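Local coordinates for D7 protein (Anopheles stephensi, PDB 3NHI) that modulates mosquito blood feeding as a salivary protein that sequesters host mediators, binding cysteinyl leukotrienes and stable analogues of thromboxane A2, at residues Phe69-Pro75 against Tyr95-Ala100; Ile193-Tyr199 against Phe258-Glu262; Glu225-Leu230 against Cys244-Leu250. One frame throughout, in Å; residues are numbered along the deposited sequence.

Interaction 1. Residues Phe69-Pro75 against Tyr95-Ala100; sequences FKSDRIP and YQKALA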
loop_
_atom_site.group_PDB
_atom_site.type_symbol
_atom_site.label_atom_id
_atom_site.label_comp_id
_atom_site.label_asym_id
_atom_site.label_seq_id
_atom_site.Cartn_x
_atom_site.Cartn_y
_atom_site.Cartn_z
ATOM N N PHE A 69 21.029 -0.102 -6.362
ATOM C CA PHE A 69 20.703 0.752 -5.228
ATOM C C PHE A 69 20.754 2.198 -5.700
ATOM O O PHE A 69 21.706 2.622 -6.365
ATOM C CB PHE A 69 21.684 0.520 -4.072
ATOM C CG PHE A 69 21.502 -0.805 -3.377
ATOM C CD1 PHE A 69 20.437 -1.006 -2.504
ATOM C CD2 PHE A 69 22.399 -1.845 -3.583
ATOM C CE1 PHE A 69 20.255 -2.225 -1.855
ATOM C CE2 PHE A 69 22.236 -3.065 -2.930
ATOM C CZ PHE A 69 21.159 -3.255 -2.068
ATOM N N LYS A 70 19.707 2.943 -5.382
ATOM C CA LYS A 70 19.544 4.297 -5.884
ATOM C C LYS A 70 19.927 5.316 -4.819
ATOM O O LYS A 70 19.071 5.954 -4.186
ATOM C CB LYS A 70 18.108 4.485 -6.374
ATOM C CG LYS A 70 17.703 3.484 -7.461
ATOM C CD LYS A 70 18.502 3.692 -8.744
ATOM C CE LYS A 70 18.089 4.984 -9.432
ATOM N NZ LYS A 70 18.891 5.257 -10.662
ATOM N N SER A 71 21.233 5.479 -4.630
ATOM C CA SER A 71 21.779 6.282 -3.532
ATOM C C SER A 71 21.258 7.717 -3.502
ATOM O O SER A 71 21.007 8.268 -2.427
ATOM C CB SER A 71 23.314 6.294 -3.576
ATOM O OG SER A 71 23.818 7.020 -4.693
ATOM N N ASP A 72 21.080 8.321 -4.673
ATOM C CA ASP A 72 20.709 9.728 -4.722
ATOM C C ASP A 72 19.261 9.993 -4.328
ATOM O O ASP A 72 18.874 11.137 -4.086
ATOM C CB ASP A 72 21.020 10.338 -6.094
ATOM C CG ASP A 72 22.518 10.531 -6.348
ATOM O OD1 ASP A 72 23.369 10.188 -5.501
ATOM O OD2 ASP A 72 22.837 11.033 -7.436
ATOM N N ARG A 73 18.464 8.929 -4.237
ATOM C CA ARG A 73 17.080 9.070 -3.788
ATOM C C ARG A 73 16.987 9.333 -2.297
ATOM O O ARG A 73 16.009 9.921 -1.839
ATOM C CB ARG A 73 16.241 7.850 -4.163
ATOM C CG ARG A 73 16.043 7.722 -5.671
ATOM C CD ARG A 73 15.237 6.489 -6.025
ATOM N NE ARG A 73 15.071 6.357 -7.476
ATOM C CZ ARG A 73 14.479 5.326 -8.068
ATOM N NH1 ARG A 73 14.025 4.306 -7.360
ATOM N NH2 ARG A 73 14.347 5.297 -9.385
ATOM N N ILE A 74 18.013 8.943 -1.546
ATOM C CA ILE A 74 17.989 9.114 -0.091
ATOM C C ILE A 74 17.947 10.600 0.302
ATOM O O ILE A 74 17.102 11.004 1.106
ATOM C CB ILE A 74 19.121 8.288 0.611
ATOM C CG1 ILE A 74 18.650 6.850 0.839
ATOM C CG2 ILE A 74 19.539 8.912 1.948
ATOM C CD1 ILE A 74 18.216 6.119 -0.422
ATOM N N PRO A 75 18.820 11.433 -0.289
ATOM C CA PRO A 75 18.688 12.859 0.019
ATOM C C PRO A 75 17.363 13.473 -0.455
ATOM O O PRO A 75 16.875 14.405 0.177
ATOM C CB PRO A 75 19.887 13.485 -0.712
ATOM C CG PRO A 75 20.903 12.386 -0.717
ATOM C CD PRO A 75 20.088 11.144 -0.993
ATOM N N TYR A 95 24.536 7.976 4.863
ATOM C CA TYR A 95 23.635 6.896 4.443
ATOM C C TYR A 95 23.659 6.727 2.920
ATOM O O TYR A 95 23.824 5.620 2.413
ATOM C CB TYR A 95 22.233 7.221 4.960
ATOM C CG TYR A 95 21.132 6.201 4.759
ATOM C CD1 TYR A 95 21.385 4.840 4.567
ATOM C CD2 TYR A 95 19.799 6.622 4.803
ATOM C CE1 TYR A 95 20.322 3.938 4.415
ATOM C CE2 TYR A 95 18.755 5.734 4.645
ATOM C CZ TYR A 95 19.017 4.403 4.443
ATOM O OH TYR A 95 17.948 3.547 4.304
ATOM N N GLN A 96 23.522 7.842 2.204
ATOM C CA GLN A 96 23.646 7.870 0.755
ATOM C C GLN A 96 24.957 7.211 0.301
ATOM O O GLN A 96 24.970 6.375 -0.606
ATOM C CB GLN A 96 23.585 9.326 0.271
ATOM C CG GLN A 96 23.901 9.518 -1.215
ATOM C CD GLN A 96 24.124 10.970 -1.590
ATOM O OE1 GLN A 96 24.437 11.805 -0.739
ATOM N NE2 GLN A 96 23.971 11.279 -2.877
ATOM N N LYS A 97 26.058 7.586 0.946
ATOM C CA LYS A 97 27.365 7.073 0.568
ATOM C C LYS A 97 27.503 5.576 0.835
ATOM O O LYS A 97 28.016 4.850 -0.006
ATOM C CB LYS A 97 28.481 7.889 1.222
ATOM C CG LYS A 97 28.640 9.252 0.528
ATOM C CD LYS A 97 29.401 10.288 1.358
ATOM C CE LYS A 97 30.875 9.963 1.476
ATOM N NZ LYS A 97 31.555 11.117 2.146
ATOM N N ALA A 98 26.997 5.109 1.979
ATOM C CA ALA A 98 26.995 3.677 2.272
ATOM C C ALA A 98 26.202 2.888 1.228
ATOM O O ALA A 98 26.612 1.794 0.815
ATOM C CB ALA A 98 26.461 3.413 3.680
ATOM N N LEU A 99 25.079 3.446 0.778
ATOM C CA LEU A 99 24.308 2.815 -0.303
ATOM C C LEU A 99 25.045 2.799 -1.642
ATOM O O LEU A 99 24.937 1.833 -2.417
ATOM C CB LEU A 99 22.951 3.493 -0.469
ATOM C CG LEU A 99 21.924 3.013 0.552
ATOM C CD1 LEU A 99 20.757 3.953 0.574
ATOM C CD2 LEU A 99 21.452 1.592 0.207
ATOM N N ALA A 100 25.784 3.867 -1.920
ATOM C CA ALA A 100 26.584 3.930 -3.137
ATOM C C ALA A 100 27.685 2.862 -3.168
ATOM O O ALA A 100 28.118 2.445 -4.247
ATOM C CB ALA A 100 27.174 5.329 -3.343
#

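Interaction 2. Residues Ile193-Tyr199 against Phe258-Glu262; sequences IFRGLRY and FDFHE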
loop_
_atom_site.group_PDB
_atom_site.type_symbol
_atom_site.label_atom_id
_atom_site.label_comp_id
_atom_site.label_asym_id
_atom_site.label_seq_id
_atom_site.Cartn_x
_atom_site.Cartn_y
_atom_site.Cartn_z
ATOM N N ILE A 193 -9.956 5.887 -5.612
ATOM C CA ILE A 193 -9.993 4.611 -4.915
ATOM C C ILE A 193 -9.142 3.561 -5.616
ATOM O O ILE A 193 -8.369 2.851 -4.974
ATOM C CB ILE A 193 -11.441 4.124 -4.735
ATOM C CG1 ILE A 193 -12.193 5.060 -3.786
ATOM C CG2 ILE A 193 -11.471 2.702 -4.189
ATOM C CD1 ILE A 193 -13.715 4.934 -3.863
ATOM N N PHE A 194 -9.272 3.457 -6.934
ATOM C CA PHE A 194 -8.483 2.479 -7.682
ATOM C C PHE A 194 -6.984 2.708 -7.493
ATOM O O PHE A 194 -6.211 1.747 -7.368
ATOM C CB PHE A 194 -8.858 2.466 -9.173
ATOM C CG PHE A 194 -9.983 1.503 -9.517
ATOM C CD1 PHE A 194 -11.106 1.374 -8.693
ATOM C CD2 PHE A 194 -9.911 0.730 -10.677
ATOM C CE1 PHE A 194 -12.142 0.478 -9.028
ATOM C CE2 PHE A 194 -10.933 -0.159 -11.018
ATOM C CZ PHE A 194 -12.043 -0.290 -10.192
ATOM N N ARG A 195 -6.565 3.972 -7.460
ATOM C CA ARG A 195 -5.155 4.274 -7.213
ATOM C C ARG A 195 -4.771 3.943 -5.767
ATOM O O ARG A 195 -3.726 3.342 -5.520
ATOM C CB ARG A 195 -4.853 5.726 -7.556
ATOM C CG ARG A 195 -4.892 6.000 -9.055
ATOM C CD ARG A 195 -4.566 7.452 -9.341
ATOM N NE ARG A 195 -4.378 7.727 -10.766
ATOM C CZ ARG A 195 -3.227 7.589 -11.427
ATOM N NH1 ARG A 195 -2.128 7.154 -10.814
ATOM N NH2 ARG A 195 -3.173 7.884 -12.722
ATOM N N GLY A 196 -5.642 4.270 -4.815
ATOM C CA GLY A 196 -5.380 3.961 -3.404
ATOM C C GLY A 196 -5.286 2.471 -3.110
ATOM O O GLY A 196 -4.492 2.038 -2.267
ATOM N N LEU A 197 -6.077 1.675 -3.827
ATOM C CA LEU A 197 -6.054 0.217 -3.676
ATOM C C LEU A 197 -4.987 -0.454 -4.533
ATOM O O LEU A 197 -4.849 -1.670 -4.495
ATOM C CB LEU A 197 -7.423 -0.380 -4.008
ATOM C CG LEU A 197 -8.645 0.144 -3.256
ATOM C CD1 LEU A 197 -9.852 -0.739 -3.559
ATOM C CD2 LEU A 197 -8.440 0.292 -1.758
ATOM N N ARG A 198 -4.261 0.353 -5.308
ATOM C CA ARG A 198 -3.196 -0.119 -6.208
ATOM C C ARG A 198 -3.730 -1.010 -7.333
ATOM O O ARG A 198 -2.998 -1.805 -7.915
ATOM C CB ARG A 198 -2.062 -0.788 -5.414
ATOM C CG ARG A 198 -1.033 0.197 -4.817
ATOM C CD ARG A 198 -1.608 1.156 -3.747
ATOM N NE ARG A 198 -0.527 1.891 -3.091
ATOM C CZ ARG A 198 -0.687 2.748 -2.084
ATOM N NH1 ARG A 198 -1.897 2.992 -1.585
ATOM N NH2 ARG A 198 0.368 3.354 -1.555
ATOM N N TYR A 199 -5.014 -0.855 -7.638
ATOM C CA TYR A 199 -5.601 -1.425 -8.861
ATOM C C TYR A 199 -5.002 -0.791 -10.114
ATOM O O TYR A 199 -4.961 -1.412 -11.184
ATOM C CB TYR A 199 -7.102 -1.159 -8.893
ATOM C CG TYR A 199 -7.982 -2.010 -8.014
ATOM C CD1 TYR A 199 -7.461 -2.936 -7.085
ATOM C CD2 TYR A 199 -9.362 -1.871 -8.095
ATOM C CE1 TYR A 199 -8.309 -3.707 -6.294
ATOM C CE2 TYR A 199 -10.214 -2.623 -7.312
ATOM C CZ TYR A 199 -9.696 -3.547 -6.419
ATOM O OH TYR A 199 -10.574 -4.284 -5.647
ATOM N N PHE A 258 -14.372 -5.739 -3.060
ATOM C CA PHE A 258 -14.118 -4.301 -2.966
ATOM C C PHE A 258 -14.444 -3.794 -1.558
ATOM O O PHE A 258 -13.706 -2.959 -1.012
ATOM C CB PHE A 258 -14.982 -3.617 -4.020
ATOM C CG PHE A 258 -14.552 -2.230 -4.436
ATOM C CD1 PHE A 258 -13.286 -1.957 -4.971
ATOM C CD2 PHE A 258 -15.492 -1.215 -4.398
ATOM C CE1 PHE A 258 -12.962 -0.656 -5.423
ATOM C CE2 PHE A 258 -15.191 0.069 -4.838
ATOM C CZ PHE A 258 -13.925 0.355 -5.363
ATOM N N ASP A 259 -15.521 -4.308 -0.959
ATOM C CA ASP A 259 -15.879 -3.957 0.417
ATOM C C ASP A 259 -14.812 -4.453 1.391
ATOM O O ASP A 259 -14.434 -3.733 2.320
ATOM C CB ASP A 259 -17.236 -4.560 0.826
ATOM C CG ASP A 259 -18.420 -3.960 0.081
ATOM O OD1 ASP A 259 -18.282 -2.905 -0.570
ATOM O OD2 ASP A 259 -19.521 -4.545 0.195
ATOM N N PHE A 260 -14.300 -5.663 1.173
ATOM C CA PHE A 260 -13.237 -6.179 2.049
ATOM C C PHE A 260 -11.990 -5.309 1.918
ATOM O O PHE A 260 -11.350 -4.985 2.922
ATOM C CB PHE A 260 -12.935 -7.648 1.741
ATOM C CG PHE A 260 -11.972 -8.299 2.705
ATOM C CD1 PHE A 260 -12.031 -8.040 4.076
ATOM C CD2 PHE A 260 -11.046 -9.212 2.241
ATOM C CE1 PHE A 260 -11.159 -8.677 4.970
ATOM C CE2 PHE A 260 -10.171 -9.858 3.120
ATOM C CZ PHE A 260 -10.233 -9.594 4.489
ATOM N N HIS A 261 -11.661 -4.904 0.687
ATOM C CA HIS A 261 -10.524 -4.008 0.526
ATOM C C HIS A 261 -10.797 -2.632 1.141
ATOM O O HIS A 261 -9.874 -2.011 1.679
ATOM C CB HIS A 261 -10.049 -3.905 -0.923
ATOM C CG HIS A 261 -8.596 -3.548 -1.056
ATOM N ND1 HIS A 261 -7.884 -3.792 -2.210
ATOM C CD2 HIS A 261 -7.714 -2.998 -0.182
ATOM C CE1 HIS A 261 -6.636 -3.382 -2.053
ATOM N NE2 HIS A 261 -6.504 -2.899 -0.832
ATOM N N GLU A 262 -12.045 -2.165 1.123
ATOM C CA GLU A 262 -12.320 -0.930 1.863
ATOM C C GLU A 262 -11.877 -1.054 3.330
ATOM O O GLU A 262 -11.142 -0.196 3.843
ATOM C CB GLU A 262 -13.780 -0.479 1.791
ATOM C CG GLU A 262 -13.898 0.835 2.551
ATOM C CD GLU A 262 -15.256 1.494 2.551
ATOM O OE1 GLU A 262 -16.245 0.898 2.072
ATOM O OE2 GLU A 262 -15.326 2.627 3.071
#

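Interaction 3. Residues Glu225-Leu230 against Cys244-Leu250; sequences EVRSVL and CLVNSRL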
loop_
_atom_site.group_PDB
_atom_site.type_symbol
_atom_site.label_atom_id
_atom_site.label_comp_id
_atom_site.label_asym_id
_atom_site.label_seq_id
_atom_site.Cartn_x
_atom_site.Cartn_y
_atom_site.Cartn_z
ATOM N N GLU A 225 -12.494 -15.360 -15.007
ATOM C CA GLU A 225 -13.632 -14.476 -15.269
ATOM C C GLU A 225 -13.285 -13.024 -14.957
ATOM O O GLU A 225 -13.682 -12.122 -15.681
ATOM C CB GLU A 225 -14.866 -14.896 -14.460
ATOM C CG GLU A 225 -15.342 -16.317 -14.720
ATOM C CD GLU A 225 -15.428 -16.665 -16.194
ATOM O OE1 GLU A 225 -16.345 -16.153 -16.873
ATOM O OE2 GLU A 225 -14.588 -17.473 -16.664
ATOM N N VAL A 226 -12.536 -12.813 -13.875
ATOM C CA VAL A 226 -12.082 -11.471 -13.509
ATOM C C VAL A 226 -11.222 -10.921 -14.650
ATOM O O VAL A 226 -11.435 -9.806 -15.123
ATOM C CB VAL A 226 -11.293 -11.480 -12.186
ATOM C CG1 VAL A 226 -10.713 -10.091 -11.889
ATOM C CG2 VAL A 226 -12.181 -11.959 -11.038
ATOM N N ARG A 227 -10.277 -11.731 -15.123
ATOM C CA ARG A 227 -9.412 -11.339 -16.227
ATOM C C ARG A 227 -10.206 -11.036 -17.486
ATOM O O ARG A 227 -9.948 -10.029 -18.147
ATOM C CB ARG A 227 -8.348 -12.411 -16.479
ATOM C CG ARG A 227 -7.340 -12.472 -15.353
ATOM C CD ARG A 227 -6.184 -13.449 -15.578
ATOM N NE ARG A 227 -5.401 -13.542 -14.342
ATOM C CZ ARG A 227 -4.437 -12.696 -13.970
ATOM N NH1 ARG A 227 -4.073 -11.692 -14.756
ATOM N NH2 ARG A 227 -3.821 -12.874 -12.811
ATOM N N SER A 228 -11.182 -11.889 -17.796
ATOM C CA SER A 228 -12.037 -11.719 -18.975
ATOM C C SER A 228 -12.861 -10.428 -18.922
ATOM O O SER A 228 -12.982 -9.708 -19.910
ATOM C CB SER A 228 -12.976 -12.921 -19.123
ATOM O OG SER A 228 -13.913 -12.717 -20.167
ATOM N N VAL A 229 -13.453 -10.144 -17.766
ATOM C CA VAL A 229 -14.277 -8.945 -17.609
ATOM C C VAL A 229 -13.432 -7.678 -17.780
ATOM O O VAL A 229 -13.846 -6.729 -18.455
ATOM C CB VAL A 229 -15.029 -8.964 -16.259
ATOM C CG1 VAL A 229 -15.640 -7.614 -15.951
ATOM C CG2 VAL A 229 -16.107 -10.046 -16.273
ATOM N N LEU A 230 -12.239 -7.668 -17.193
ATOM C CA LEU A 230 -11.351 -6.523 -17.357
ATOM C C LEU A 230 -10.856 -6.400 -18.799
ATOM O O LEU A 230 -10.812 -5.298 -19.364
ATOM C CB LEU A 230 -10.173 -6.613 -16.387
ATOM C CG LEU A 230 -10.530 -6.495 -14.901
ATOM C CD1 LEU A 230 -9.344 -6.875 -14.028
ATOM C CD2 LEU A 230 -11.040 -5.092 -14.548
ATOM N N CYS A 244 -17.560 -2.098 -15.607
ATOM C CA CYS A 244 -17.498 -3.441 -16.187
ATOM C C CYS A 244 -17.661 -4.539 -15.136
ATOM O O CYS A 244 -18.375 -5.511 -15.363
ATOM C CB CYS A 244 -16.211 -3.647 -16.977
ATOM S SG CYS A 244 -16.229 -2.698 -18.505
ATOM N N LEU A 245 -17.007 -4.374 -13.983
ATOM C CA LEU A 245 -17.088 -5.364 -12.912
ATOM C C LEU A 245 -18.477 -5.396 -12.295
ATOM O O LEU A 245 -19.062 -6.473 -12.113
ATOM C CB LEU A 245 -16.031 -5.075 -11.841
ATOM C CG LEU A 245 -14.591 -5.331 -12.295
ATOM C CD1 LEU A 245 -13.618 -4.541 -11.431
ATOM C CD2 LEU A 245 -14.247 -6.815 -12.301
ATOM N N VAL A 246 -19.023 -4.217 -12.018
ATOM C CA VAL A 246 -20.319 -4.124 -11.347
ATOM C C VAL A 246 -21.430 -4.693 -12.227
ATOM O O VAL A 246 -22.317 -5.393 -11.730
ATOM C CB VAL A 246 -20.626 -2.672 -10.916
ATOM C CG1 VAL A 246 -22.098 -2.525 -10.493
ATOM C CG2 VAL A 246 -19.694 -2.251 -9.773
ATOM N N ASN A 247 -21.357 -4.450 -13.532
ATOM C CA ASN A 247 -22.423 -4.891 -14.430
ATOM C C ASN A 247 -22.258 -6.304 -14.993
ATOM O O ASN A 247 -23.078 -6.755 -15.796
ATOM C CB ASN A 247 -22.649 -3.868 -15.538
ATOM C CG ASN A 247 -23.454 -2.668 -15.061
ATOM O OD1 ASN A 247 -24.080 -2.711 -14.001
ATOM N ND2 ASN A 247 -23.453 -1.603 -15.846
ATOM N N SER A 248 -21.242 -7.008 -14.517
ATOM C CA SER A 248 -20.927 -8.365 -14.961
ATOM C C SER A 248 -21.548 -9.440 -14.072
ATOM O O SER A 248 -22.108 -9.143 -13.014
ATOM C CB SER A 248 -19.411 -8.560 -14.949
ATOM O OG SER A 248 -18.953 -8.731 -13.613
ATOM N N ARG A 249 -21.391 -10.696 -14.484
ATOM C CA ARG A 249 -21.828 -11.844 -13.691
ATOM C C ARG A 249 -21.056 -11.919 -12.355
ATOM O O ARG A 249 -21.469 -12.627 -11.430
ATOM C CB ARG A 249 -21.636 -13.130 -14.500
ATOM C CG ARG A 249 -22.784 -14.123 -14.423
ATOM C CD ARG A 249 -23.684 -14.056 -15.663
ATOM N NE ARG A 249 -23.075 -14.703 -16.829
ATOM C CZ ARG A 249 -22.575 -14.063 -17.885
ATOM N NH1 ARG A 249 -22.609 -12.735 -17.953
ATOM N NH2 ARG A 249 -22.040 -14.759 -18.886
ATOM N N LEU A 250 -19.945 -11.186 -12.254
ATOM C CA LEU A 250 -19.142 -11.116 -11.019
ATOM C C LEU A 250 -19.686 -10.148 -9.973
ATOM O O LEU A 250 -19.130 -10.060 -8.885
ATOM C CB LEU A 250 -17.698 -10.682 -11.329
ATOM C CG LEU A 250 -16.845 -11.590 -12.205
ATOM C CD1 LEU A 250 -15.598 -10.853 -12.651
ATOM C CD2 LEU A 250 -16.472 -12.866 -11.457
#

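Interaction 1. Residues Phe69-Pro75 against Tyr95-Ala100
Gln96 and Leu99 of helix 89-101 pack against the type I beta turn Lys70-Arg73 and against Ile74 and Pro75 of helix 73-85. The contact joins a beta turn and a helix to a second helix in the N-terminal half of an all-helical D7 protein of the odorant-binding family. Gln96 can be followed from CB to its tip. Its CB lies beside Ser71 O and Pro75 CD, and its CG then leans on the turn, 3.4 Å from Ser71 O. With CG anti to the backbone N (chi1 172°) and the chain extended beyond, the side chain runs out across the proline at about a right angle, so that CD sits 3.6 Å from Pro75 CG and OE1 faces the same ring carbon. At the tip NE2 donates to Asp72 OD1 at 2.9 Å. The bond is bent, 144° at the hydrogen; the acceptor lies in the amide plane, yet the amide comes in from above the carboxylate plane, the two planes being 73° apart. Ser71 OG reaches the same oxygen only weakly. This polar patch is on the outer side, while Ser71 CB fits against the helix backbone, near Gln96 O and Ala100 N.

Underneath, the contact is apolar. Ile74 meets Tyr95 with two branches: CG2 comes 3.7 Å from CD2, and CG1 sits above one face toward the rim. The Tyr95 hydroxyl is hydrogen-bonded to that of Tyr116, and the Tyr95 side chain comes within about 4 Å, nearest atoms, of the bound hydroxyeicosatetraenoic acid, so this layer backs onto the lipid pocket. Leu99 uses both its methyls: CD2 approaches Phe69 CD1 at 3.9 Å, and CD1 is pressed unusually close to Ile74 CD1, at 3.5 Å.

Interaction 2. Residues Ile193-Tyr199 against Phe258-Glu262
Phe258 and His261, one turn apart on helix 251-266, face the C-terminal end of helix 184-196, which finishes in a Schellman motif with Arg198 at positive phi. The contact is buried, and no hydrogen bond crosses directly between the two segments.

Aromatic and aliphatic packing gathers round the Phe258 ring. A chi1 of -160°, with CG roughly opposite the backbone N, swings the ring over to the other helix, where three side chains meet its outer end. Ile193 CG2 comes 3.6 Å from CZ, Leu197 CD1 lies 3.6 Å from CE1, and Phe194 CE1 touches CE1 as well, crossing at about a right angle. Tyr199 adds its hydroxyl at the ring's edge, OH standing 3.6 Å from CD1 near the ring plane. Tyr199 also packs within its own segment, CD2 centred above the face of the Phe194 ring.

A CH-pi contact joins Leu197 to His261. Leu197 CD2 stands 3.8 Å from the centroid of the imidazole, only 12° off the normal, and Leu197 CB lies over the same ring nearer CE1. Leu197 O also comes 3.5 Å from His261 CE1.

The polar links run through outside partners. Tyr199 OH and His261 ND1 both hydrogen-bond to Asp213 OD2 of helix 207-216, bridging the segments at one remove. Arg198, whose NH1 bonds back to Gly196 O, forms a salt bridge with Glu9 and a cation-pi contact with Tyr13, both on helix 8-22.

Chemically, the imidazole has a leucine over one face and a carboxylate at ND1, which should hold its orientation; the carboxylate is consistent with a proton on ND1 and might favour the charged form.

Interaction 3. Residues Glu225-Leu230 against Cys244-Leu250
Val229 and Leu250 meet where helix 223-231 packs on the end of helix 238-246 and the bend that follows it. The close part is made mainly by apolar side chains, with no hydrogen bond across it. Val229 works with both methyls: CG1, anti to the backbone N (chi1 168°), is directed at the last turn of the other helix, 3.5 Å from Cys244 O and 4.0 Å from Leu245 CD2. Its CG2 instead faces the bend, 3.7 Å from Leu250 CD1 and next to Ser248 CB. Leu250 CD1 is thus shared, since it also rests 3.7 Å from Val226 CA and touches Val226 CG2. At the other end the side chains of Leu230 and Leu245 cross obliquely, CD2 of the first near CD1 of the second, extending the greasy strip.

Ser248 ties the bend together. Its OG donates to Leu245 O at 2.7 Å while accepting from Leu250 N at 3.0 Å, the latter a capping bond just ahead of helix 251-266. Leu245 O also takes Ser248 N from the same face of its carbonyl plane, so one oxygen ties off the outgoing helix twice.

Toward solvent the contact thins out. Of the Glu225 side chain, CB meets Leu250 CD2, while the backbone O of Glu225 lies near Leu250 CD1. Glu225 is exposed and modelled in two conformers, so its relation to the oppositely charged Arg249 nearby is doubtful.

Covalently, Cys244 is joined by a disulfide to Cys233, just beyond helix 223-231, which fastens the two helices next to the Val229 contact. Val226 packs onward against Ile210, Val211 and Phe214 of helix 207-216, and Leu245 against Phe254 of helix 251-266, so the pair touches both of those helices.

Overall arrangement
The three contacts follow the two-part build of the long D7 protein. Interaction 1 comes first in the chain and belongs to the N-terminal, lipid-binding half; interactions 2 and 3 lie in the C-terminal half, their centres about 32 Å and 44 Å from its centre, and interactions 1 and 3 fall on opposite sides of the chain's centre. Interaction 3 is nested within the loop that interaction 2 closes. Those two centres are about 16 Å apart, and helix 238-246 is followed, after a short bend, by helix 251-266, so both contacts shape one helical bundle, away from the annotated binding residues, whereas interaction 1 borders the bound lipid.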